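Local structure of NAD nucleotidase (Haemophilus influenzae, 3ZTV) at residues A[506-511]-A[535-540]; A[515-520]-A[525-530]. The protein hydrolyses NAD and nucleoside 5'-monophosphates as a periplasmic, zinc-dependent 5'-nucleotidase, releasing adenosine and nicotinamide riboside. All blocks are in the same frame, centred on the assembly; numbering follows the deposited sequence.

Contact 1: residues A[506-511]-A[535-540]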
loop_
_atom_site.group_PDB
_atom_site.type_symbol
_atom_site.label_atom_id
_atom_site.label_comp_id
_atom_site.label_asym_id
_atom_site.label_seq_id
_atom_site.Cartn_x
_atom_site.Cartn_y
_atom_site.Cartn_z
ATOM N N ASN A 506 7.627 -13.052 26.639
ATOM C CA ASN A 506 6.596 -12.274 25.961
ATOM C C ASN A 506 6.962 -11.837 24.545
ATOM O O ASN A 506 6.102 -11.367 23.797
ATOM C CB ASN A 506 6.210 -11.057 26.808
ATOM C CG ASN A 506 5.604 -11.447 28.142
ATOM O OD1 ASN A 506 4.808 -12.382 28.226
ATOM N ND2 ASN A 506 5.988 -10.736 29.197
ATOM N N LYS A 507 8.232 -11.981 24.181
ATOM C CA LYS A 507 8.670 -11.657 22.830
ATOM C C LYS A 507 8.206 -12.738 21.856
ATOM O O LYS A 507 8.246 -13.927 22.171
ATOM C CB LYS A 507 10.195 -11.502 22.767
ATOM C CG LYS A 507 10.733 -11.262 21.361
ATOM C CD LYS A 507 12.221 -10.971 21.351
ATOM C CE LYS A 507 12.764 -10.958 19.924
ATOM N NZ LYS A 507 14.201 -10.578 19.850
ATOM N N ARG A 508 7.737 -12.312 20.687
ATOM C CA ARG A 508 7.347 -13.238 19.633
ATOM C C ARG A 508 8.546 -13.524 18.732
ATOM O O ARG A 508 9.074 -12.626 18.078
ATOM C CB ARG A 508 6.169 -12.679 18.827
ATOM C CG ARG A 508 4.876 -12.591 19.628
ATOM C CD ARG A 508 3.755 -11.903 18.853
ATOM N NE ARG A 508 3.152 -12.767 17.840
ATOM C CZ ARG A 508 3.042 -12.449 16.553
ATOM N NH1 ARG A 508 3.498 -11.284 16.114
ATOM N NH2 ARG A 508 2.476 -13.297 15.704
ATOM N N TYR A 509 8.979 -14.782 18.729
ATOM C CA TYR A 509 10.114 -15.229 17.930
ATOM C C TYR A 509 9.651 -15.905 16.645
ATOM O O TYR A 509 8.613 -16.563 16.632
ATOM C CB TYR A 509 10.956 -16.230 18.731
ATOM C CG TYR A 509 11.596 -15.633 19.965
ATOM C CD1 TYR A 509 10.936 -15.645 21.188
ATOM C CD2 TYR A 509 12.857 -15.064 19.908
ATOM C CE1 TYR A 509 11.517 -15.092 22.317
ATOM C CE2 TYR A 509 13.444 -14.508 21.031
ATOM C CZ TYR A 509 12.771 -14.529 22.229
ATOM O OH TYR A 509 13.364 -13.971 23.349
ATOM N N LEU A 510 10.425 -15.748 15.576
ATOM C CA LEU A 510 10.202 -16.562 14.384
ATOM C C LEU A 510 11.017 -17.836 14.539
ATOM O O LEU A 510 12.252 -17.797 14.597
ATOM C CB LEU A 510 10.573 -15.823 13.099
ATOM C CG LEU A 510 10.235 -16.570 11.801
ATOM C CD1 LEU A 510 8.742 -16.759 11.654
ATOM C CD2 LEU A 510 10.786 -15.819 10.607
ATOM N N VAL A 511 10.300 -18.951 14.622
ATOM C CA VAL A 511 10.881 -20.244 14.945
ATOM C C VAL A 511 10.764 -21.184 13.752
ATOM O O VAL A 511 9.678 -21.338 13.179
ATOM C CB VAL A 511 10.160 -20.865 16.156
ATOM C CG1 VAL A 511 10.643 -22.286 16.407
ATOM C CG2 VAL A 511 10.345 -19.980 17.399
ATOM N N LYS A 535 -3.119 -17.129 14.111
ATOM C CA LYS A 535 -2.431 -16.266 15.061
ATOM C C LYS A 535 -0.922 -16.517 15.041
ATOM O O LYS A 535 -0.129 -15.604 15.270
ATOM C CB LYS A 535 -2.984 -16.511 16.467
ATOM C CG LYS A 535 -2.288 -15.752 17.581
ATOM C CD LYS A 535 -2.986 -16.015 18.912
ATOM C CE LYS A 535 -2.416 -15.153 20.027
ATOM N NZ LYS A 535 -1.003 -15.503 20.336
ATOM N N TYR A 536 -0.533 -17.758 14.756
ATOM C CA TYR A 536 0.875 -18.144 14.815
ATOM C C TYR A 536 1.557 -18.168 13.448
ATOM O O TYR A 536 2.732 -18.512 13.333
ATOM C CB TYR A 536 1.026 -19.466 15.566
ATOM C CG TYR A 536 0.503 -19.344 16.976
ATOM C CD1 TYR A 536 1.236 -18.679 17.950
ATOM C CD2 TYR A 536 -0.739 -19.855 17.325
ATOM C CE1 TYR A 536 0.752 -18.543 19.240
ATOM C CE2 TYR A 536 -1.229 -19.724 18.613
ATOM C CZ TYR A 536 -0.478 -19.070 19.564
ATOM O OH TYR A 536 -0.972 -18.947 20.843
ATOM N N GLU A 537 0.814 -17.783 12.415
ATOM C CA GLU A 537 1.403 -17.497 11.110
ATOM C C GLU A 537 2.171 -18.688 10.520
ATOM O O GLU A 537 3.172 -18.505 9.824
ATOM C CB GLU A 537 2.315 -16.261 11.205
ATOM C CG GLU A 537 1.623 -15.042 11.809
ATOM C CD GLU A 537 2.531 -13.831 11.948
ATOM O OE1 GLU A 537 3.597 -13.785 11.297
ATOM O OE2 GLU A 537 2.171 -12.913 12.715
ATOM N N GLY A 538 1.697 -19.901 10.782
ATOM C CA GLY A 538 2.396 -21.083 10.312
ATOM C C GLY A 538 2.558 -21.097 8.805
ATOM O O GLY A 538 1.612 -20.790 8.062
ATOM N N VAL A 539 3.753 -21.453 8.348
ATOM C CA VAL A 539 3.998 -21.584 6.920
ATOM C C VAL A 539 5.015 -22.674 6.572
ATOM O O VAL A 539 6.084 -22.786 7.189
ATOM C CB VAL A 539 4.416 -20.232 6.301
ATOM C CG1 VAL A 539 5.643 -19.686 6.988
ATOM C CG2 VAL A 539 4.643 -20.363 4.800
ATOM N N ASP A 540 4.651 -23.486 5.586
ATOM C CA ASP A 540 5.566 -24.448 4.989
ATOM C C ASP A 540 6.352 -23.692 3.925
ATOM O O ASP A 540 5.780 -23.217 2.940
ATOM C CB ASP A 540 4.778 -25.604 4.357
ATOM C CG ASP A 540 5.667 -26.765 3.925
ATOM O OD1 ASP A 540 6.879 -26.555 3.706
ATOM O OD2 ASP A 540 5.140 -27.894 3.796
#
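A salt bridge between Arg508 and Glu537 joins the start of strand 508-514 to the loop that leads into strand 539-544, on the surface of the mixed beta sheet of the C-terminal domain. Strand 435-442 runs between these two strands, so the bond spans an intervening strand; the closest pair of CA atoms, Arg508 CA and Tyr536 CA, is still 9.4 Å apart. Only about 100 Å² is buried, which marks a local surface link.

Along 506-511, the backbone of Lys507 bonds to Gly443. Arg508 then carries the contact. Its CG is anti to the carbonyl carbon, and the chain bends at the CG-CD bond (chi3 77°); the Arg508 and Glu537 side chains cross at about a right angle. Arg508 NH2 donates to Glu537 OE2 at 3.0 Å, and an N-H...O angle of 170° makes this a nearly straight bond. OE2 lies in the guanidinium plane, yet NH2 stands 58° out of the carboxylate plane, so the two flat groups do not form a coplanar double bridge. Tyr509 bonds through its backbone to Met441, which fixes the strand on the other side of Arg508.

Glu537 points its CB toward 506-511 from a loop residue of positive phi, its chain extended beyond CG. Lys535 NZ is 5.6 Å from Arg508 NE, a like-charge proximity probably eased by Glu442, which touches Arg508 and makes a weak, long ion pair with Lys535. The backbone oxygen Lys535 O sits 3.5 Å from Arg508 NH2, at the edge of the guanidinium near its plane.

Contact 2: residues A[515-520]-A[525-530]. With ADN (adenosine), chain D.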
loop_
_atom_site.group_PDB
_atom_site.type_symbol
_atom_site.label_atom_id
_atom_site.label_comp_id
_atom_site.label_asym_id
_atom_site.label_seq_id
_atom_site.Cartn_x
_atom_site.Cartn_y
_atom_site.Cartn_z
ATOM N N ALA A 515 8.873 -30.086 9.015
ATOM C CA ALA A 515 7.441 -30.247 8.789
ATOM C C ALA A 515 6.820 -31.371 9.617
ATOM O O ALA A 515 5.648 -31.301 9.979
ATOM C CB ALA A 515 7.178 -30.469 7.311
ATOM N N TYR A 516 7.610 -32.400 9.909
ATOM C CA TYR A 516 7.144 -33.542 10.692
ATOM C C TYR A 516 6.744 -33.131 12.110
ATOM O O TYR A 516 5.602 -33.316 12.516
ATOM C CB TYR A 516 8.228 -34.630 10.688
ATOM C CG TYR A 516 8.015 -35.834 11.588
ATOM C CD1 TYR A 516 7.211 -36.901 11.195
ATOM C CD2 TYR A 516 8.668 -35.926 12.810
ATOM C CE1 TYR A 516 7.047 -38.010 12.019
ATOM C CE2 TYR A 516 8.511 -37.021 13.633
ATOM C CZ TYR A 516 7.701 -38.060 13.237
ATOM O OH TYR A 516 7.551 -39.151 14.067
ATOM N N VAL A 517 7.665 -32.551 12.873
ATOM C CA VAL A 517 7.291 -32.119 14.224
ATOM C C VAL A 517 6.403 -30.865 14.249
ATOM O O VAL A 517 5.700 -30.617 15.230
ATOM C CB VAL A 517 8.508 -31.938 15.158
ATOM C CG1 VAL A 517 9.264 -33.255 15.299
ATOM C CG2 VAL A 517 9.421 -30.840 14.658
ATOM N N ALA A 518 6.408 -30.089 13.169
ATOM C CA ALA A 518 5.543 -28.909 13.099
ATOM C C ALA A 518 4.060 -29.276 13.234
ATOM O O ALA A 518 3.256 -28.480 13.711
ATOM C CB ALA A 518 5.783 -28.153 11.811
ATOM N N GLY A 519 3.705 -30.489 12.815
ATOM C CA GLY A 519 2.331 -30.952 12.908
ATOM C C GLY A 519 2.024 -31.635 14.231
ATOM O O GLY A 519 0.917 -32.125 14.445
ATOM N N GLY A 520 3.007 -31.676 15.123
ATOM C CA GLY A 520 2.803 -32.232 16.448
ATOM C C GLY A 520 3.300 -33.651 16.644
ATOM O O GLY A 520 3.108 -34.237 17.709
ATOM N N LYS A 525 3.622 -31.350 21.281
ATOM C CA LYS A 525 2.241 -30.911 21.483
ATOM C C LYS A 525 2.012 -29.447 21.129
ATOM O O LYS A 525 1.033 -29.110 20.454
ATOM C CB LYS A 525 1.789 -31.183 22.925
ATOM C CG LYS A 525 1.683 -32.662 23.269
ATOM C CD LYS A 525 1.191 -32.878 24.693
ATOM C CE LYS A 525 1.136 -34.360 25.038
ATOM N NZ LYS A 525 0.903 -34.587 26.490
ATOM N N THR A 526 2.908 -28.575 21.576
ATOM C CA THR A 526 2.753 -27.146 21.344
ATOM C C THR A 526 2.681 -26.808 19.851
ATOM O O THR A 526 1.839 -26.010 19.442
ATOM C CB THR A 526 3.852 -26.319 22.058
ATOM O OG1 THR A 526 3.650 -26.377 23.479
ATOM C CG2 THR A 526 3.815 -24.874 21.613
ATOM N N PHE A 527 3.553 -27.403 19.039
ATOM C CA PHE A 527 3.494 -27.180 17.591
ATOM C C PHE A 527 2.162 -27.678 17.025
ATOM O O PHE A 527 1.583 -27.057 16.134
ATOM C CB PHE A 527 4.643 -27.883 16.859
ATOM C CG PHE A 527 5.987 -27.203 17.000
ATOM C CD1 PHE A 527 6.093 -25.851 17.293
ATOM C CD2 PHE A 527 7.152 -27.932 16.808
ATOM C CE1 PHE A 527 7.342 -25.246 17.406
ATOM C CE2 PHE A 527 8.395 -27.336 16.916
ATOM C CZ PHE A 527 8.493 -25.992 17.215
ATOM N N GLY A 528 1.694 -28.814 17.531
ATOM C CA GLY A 528 0.420 -29.367 17.107
ATOM C C GLY A 528 -0.737 -28.408 17.313
ATOM O O GLY A 528 -1.672 -28.363 16.513
ATOM N N LYS A 529 -0.675 -27.633 18.390
ATOM C CA LYS A 529 -1.726 -26.667 18.696
ATOM C C LYS A 529 -1.608 -25.380 17.877
ATOM O O LYS A 529 -2.615 -24.720 17.598
ATOM C CB LYS A 529 -1.760 -26.358 20.194
ATOM C CG LYS A 529 -2.261 -27.526 21.033
ATOM C CD LYS A 529 -2.130 -27.254 22.523
ATOM C CE LYS A 529 -2.324 -28.533 23.326
ATOM N NZ LYS A 529 -2.083 -28.332 24.784
ATOM N N LEU A 530 -0.387 -25.020 17.488
ATOM C CA LEU A 530 -0.184 -23.822 16.679
ATOM C C LEU A 530 -0.605 -24.060 15.232
ATOM O O LEU A 530 -0.997 -23.130 14.531
ATOM C CB LEU A 530 1.279 -23.369 16.713
ATOM C CG LEU A 530 1.976 -23.219 18.067
ATOM C CD1 LEU A 530 3.313 -22.529 17.883
ATOM C CD2 LEU A 530 1.116 -22.459 19.061
HETATM O "O5'" ADN D . 11.749 -44.401 14.234
HETATM C "C5'" ADN D . 10.763 -43.410 14.532
HETATM C "C4'" ADN D . 11.469 -42.116 14.918
HETATM O "O4'" ADN D . 12.144 -41.565 13.784
HETATM C "C3'" ADN D . 10.514 -41.041 15.401
HETATM O "O3'" ADN D . 10.325 -41.112 16.817
HETATM C "C2'" ADN D . 11.213 -39.756 14.999
HETATM O "O2'" ADN D . 12.121 -39.324 16.019
HETATM C "C1'" ADN D . 12.020 -40.142 13.774
HETATM N N9 ADN D . 11.294 -39.722 12.555
HETATM C C8 ADN D . 10.415 -40.445 11.834
HETATM N N7 ADN D . 9.951 -39.725 10.775
HETATM C C5 ADN D . 10.541 -38.509 10.820
HETATM C C6 ADN D . 10.523 -37.262 10.022
HETATM N N6 ADN D . 9.752 -37.126 8.918
HETATM N N1 ADN D . 11.305 -36.245 10.432
HETATM C C2 ADN D . 12.088 -36.334 11.523
HETATM N N3 ADN D . 12.156 -37.430 12.292
HETATM C C4 ADN D . 11.426 -38.526 11.990
#
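Val517 and Phe527 meet where two short helices of the C-terminal domain, 515-518 and 525-530, abut beside the adenosine pocket. The tight part is a backbone-to-ring fit. Phe527 CG stands beside its own backbone N (chi1 -75°), which brings the ring edge to the end of the first helix: Val517 O lies near the ring plane, 3.4 Å from Phe527 CD2. The same oxygen accepts the Gly520 N-H at 2.9 Å, as part of the Schellman motif in which Gly520, with positive phi, ends the helix. Val517 CG2 adds a looser apolar touch, 4.3 Å from Phe527 CD2.

Two glycines let the main chains close in, with Gly520 CA 3.8 Å from Gly528 N. Ala518 O and Phe527 O, both acceptors, come within 3.3 Å without bonding; Ala518 O is hydrogen-bonded to Tyr439 OH instead. Toward solvent the fit slackens: the exposed Gly519 buries little here, and the exposed Lys525 and Lys529 direct their CB atoms away from the first segment.

On the ligand side, Tyr516 lays one ring face over the adenine, with ADN C5 3.5 Å above the ring plane and over its centre. The pocket also contains Phe432, consistent with the aromatic sandwich of 5'-nucleotidases, while Asp522, Asn434, Ser462 and Asn408 hydrogen-bond the nucleoside. The two segments share no hydrogen bond, so shape and van der Waals contact join them, and Tyr516 likewise offers the base a flat aromatic surface while directional bonding falls to other pocket residues.

Overall arrangement
Both contacts belong to one continuous part of the C-terminal domain. From Asn506 the chain enters strand 508-514, passes straight into helix 515-518, turns through a short loop into helix 525-530 and returns by way of 535-536 to strand 539-544. Contact 2 closes the small inner loop of four residues, and contact 1 closes the larger one around it; they nest and do not cross. Their centres are 12 Å apart, and they meet directly where Tyr536 CE2 packs 3.6 Å from Leu530 CD2. Contact 1 thus ties the start of strand 508-514 to the turn ahead of strand 539-544, across strand 435-442, whereas contact 2 joins the helical pair beside the adenosine pocket.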